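Local coordinates for probable outer membrane protein (Pseudomonas aeruginosa, PDB 3DWO) that probably carries long-chain fatty acids or other hydrophobic compounds across the outer membrane as a FadL-family beta-barrel channel, at residues D226-A231 / L290-Q295. Residues are numbered along the deposited sequence; the frame is centred on the assembly and turned at random.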
loop_
_atom_site.group_PDB
_atom_site.type_symbol
_atom_site.label_atom_id
_atom_site.label_comp_id
_atom_site.label_asym_id
_atom_site.label_seq_id
_atom_site.Cartn_x
_atom_site.Cartn_y
_atom_site.Cartn_z
ATOM N N ASP A 226 -20.176 -26.099 3.213
ATOM C CA ASP A 226 -19.901 -24.708 3.515
ATOM C C ASP A 226 -18.765 -24.542 4.509
ATOM O O ASP A 226 -18.697 -25.238 5.521
ATOM C CB ASP A 226 -21.158 -24.040 4.069
ATOM C CG ASP A 226 -22.338 -24.162 3.133
ATOM O OD1 ASP A 226 -22.256 -23.635 2.004
ATOM O OD2 ASP A 226 -23.346 -24.787 3.526
ATOM N N THR A 227 -17.872 -23.611 4.203
ATOM C CA THR A 227 -16.746 -23.315 5.065
ATOM C C THR A 227 -16.781 -21.816 5.310
ATOM O O THR A 227 -16.655 -21.024 4.377
ATOM C CB THR A 227 -15.410 -23.690 4.402
ATOM O OG1 THR A 227 -15.414 -25.081 4.066
ATOM C CG2 THR A 227 -14.254 -23.420 5.352
ATOM N N LEU A 228 -16.986 -21.433 6.563
ATOM C CA LEU A 228 -17.036 -20.030 6.932
ATOM C C LEU A 228 -15.769 -19.691 7.691
ATOM O O LEU A 228 -15.226 -20.526 8.414
ATOM C CB LEU A 228 -18.251 -19.750 7.813
ATOM C CG LEU A 228 -19.632 -19.875 7.164
ATOM C CD1 LEU A 228 -20.706 -19.621 8.209
ATOM C CD2 LEU A 228 -19.762 -18.872 6.031
ATOM N N GLY A 229 -15.295 -18.463 7.525
ATOM C CA GLY A 229 -14.086 -18.068 8.211
ATOM C C GLY A 229 -14.052 -16.614 8.624
ATOM O O GLY A 229 -14.551 -15.729 7.925
ATOM N N PHE A 230 -13.475 -16.375 9.794
ATOM C CA PHE A 230 -13.325 -15.032 10.306
ATOM C C PHE A 230 -11.855 -14.866 10.644
ATOM O O PHE A 230 -11.280 -15.678 11.374
ATOM C CB PHE A 230 -14.155 -14.814 11.566
ATOM C CG PHE A 230 -14.045 -13.425 12.109
ATOM C CD1 PHE A 230 -14.687 -12.369 11.474
ATOM C CD2 PHE A 230 -13.244 -13.160 13.214
ATOM C CE1 PHE A 230 -14.533 -11.063 11.930
ATOM C CE2 PHE A 230 -13.081 -11.857 13.679
ATOM C CZ PHE A 230 -13.726 -10.807 13.036
ATOM N N ALA A 231 -11.245 -13.818 10.107
ATOM C CA ALA A 231 -9.837 -13.567 10.356
ATOM C C ALA A 231 -9.631 -12.135 10.806
ATOM O O ALA A 231 -10.269 -11.209 10.300
ATOM C CB ALA A 231 -9.023 -13.843 9.091
ATOM N N LEU A 290 -14.331 -11.748 6.437
ATOM C CA LEU A 290 -15.289 -12.827 6.599
ATOM C C LEU A 290 -15.277 -13.589 5.275
ATOM O O LEU A 290 -15.526 -13.004 4.225
ATOM C CB LEU A 290 -16.680 -12.244 6.874
ATOM C CG LEU A 290 -17.758 -13.125 7.517
ATOM C CD1 LEU A 290 -18.063 -14.324 6.624
ATOM C CD2 LEU A 290 -17.287 -13.584 8.889
ATOM N N ASP A 291 -14.968 -14.884 5.319
ATOM C CA ASP A 291 -14.924 -15.692 4.104
ATOM C C ASP A 291 -15.907 -16.861 4.112
ATOM O O ASP A 291 -16.157 -17.482 5.149
ATOM C CB ASP A 291 -13.511 -16.224 3.876
ATOM C CG ASP A 291 -12.477 -15.121 3.815
ATOM O OD1 ASP A 291 -12.602 -14.232 2.945
ATOM O OD2 ASP A 291 -11.538 -15.142 4.637
ATOM N N TRP A 292 -16.450 -17.158 2.937
ATOM C CA TRP A 292 -17.406 -18.240 2.772
ATOM C C TRP A 292 -17.166 -18.979 1.464
ATOM O O TRP A 292 -17.154 -18.382 0.390
ATOM C CB TRP A 292 -18.834 -17.686 2.803
ATOM C CG TRP A 292 -19.900 -18.717 2.555
ATOM C CD1 TRP A 292 -19.946 -19.990 3.053
ATOM C CD2 TRP A 292 -21.097 -18.547 1.783
ATOM N NE1 TRP A 292 -21.097 -20.621 2.641
ATOM C CE2 TRP A 292 -21.821 -19.760 1.860
ATOM C CE3 TRP A 292 -21.628 -17.488 1.034
ATOM C CZ2 TRP A 292 -23.052 -19.944 1.216
ATOM C CZ3 TRP A 292 -22.853 -17.671 0.390
ATOM C CH2 TRP A 292 -23.550 -18.893 0.488
ATOM N N VAL A 293 -16.967 -20.286 1.564
ATOM C CA VAL A 293 -16.743 -21.107 0.388
ATOM C C VAL A 293 -17.778 -22.224 0.344
ATOM O O VAL A 293 -17.892 -23.025 1.273
ATOM C CB VAL A 293 -15.324 -21.716 0.392
ATOM C CG1 VAL A 293 -15.167 -22.695 -0.757
ATOM C CG2 VAL A 293 -14.290 -20.604 0.267
ATOM N N HIS A 294 -18.549 -22.256 -0.736
ATOM C CA HIS A 294 -19.568 -23.276 -0.909
ATOM C C HIS A 294 -19.247 -24.154 -2.107
ATOM O O HIS A 294 -19.021 -23.660 -3.212
ATOM C CB HIS A 294 -20.945 -22.637 -1.105
ATOM C CG HIS A 294 -22.028 -23.630 -1.397
ATOM N ND1 HIS A 294 -22.048 -24.389 -2.546
ATOM C CD2 HIS A 294 -23.109 -24.010 -0.676
ATOM C CE1 HIS A 294 -23.093 -25.197 -2.521
ATOM N NE2 HIS A 294 -23.753 -24.986 -1.396
ATOM N N GLN A 295 -19.224 -25.460 -1.880
ATOM C CA GLN A 295 -18.946 -26.408 -2.943
ATOM C C GLN A 295 -20.281 -26.900 -3.495
ATOM O O GLN A 295 -21.017 -27.612 -2.812
ATOM C CB GLN A 295 -18.122 -27.565 -2.385
ATOM C CG GLN A 295 -16.861 -27.090 -1.680
ATOM C CD GLN A 295 -16.184 -28.177 -0.870
ATOM O OE1 GLN A 295 -16.782 -28.753 0.044
ATOM N NE2 GLN A 295 -14.926 -28.460 -1.194
#
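Thr227 and Val293 face each other as a hydrogen-bonded pair between two antiparallel strands in the wall of a FadL-type outer membrane beta barrel. Their backbones exchange two bonds. Val293 N gives to Thr227 O at 2.9 Å, and Thr227 N gives to Val293 O at 3.0 Å. Gly229 and Asp291 repeat the pattern. Gly229 N reaches Asp291 O at 2.7 Å, and Asp291 N reaches Gly229 O at 2.8 Å. On their other edges the strands make backbone hydrogen bonds to their next neighbours: Leu228 with Trp220 and Phe230 with Ala218; Leu290 with Ala306 and Trp292 with Ala304. The CA atoms of Leu228 and Trp292 add CA-H...O contacts to Asp291 O and Thr227 O.

Thr227, Asp291 and Val293 point to the buried face, where Asp291 OD1 is satisfied by Ser305 OG. Leu228, Phe230, Leu290 and Trp292 project from the other face, and a bound detergent molecule lies beside Phe230. With CG anti to its backbone N (chi1 176°), Trp292 lies alongside Asp226 and points the same way. The bond from Trp292 NE1 to Asp226 OD1 (3.3 Å) is doubtful, because OD1 is placed less surely. Asp226 OD2 is held by Thr223 OG1. Leu290 CD2 meets the edge of the Phe230 ring, 3.9 Å from Phe230 CD1.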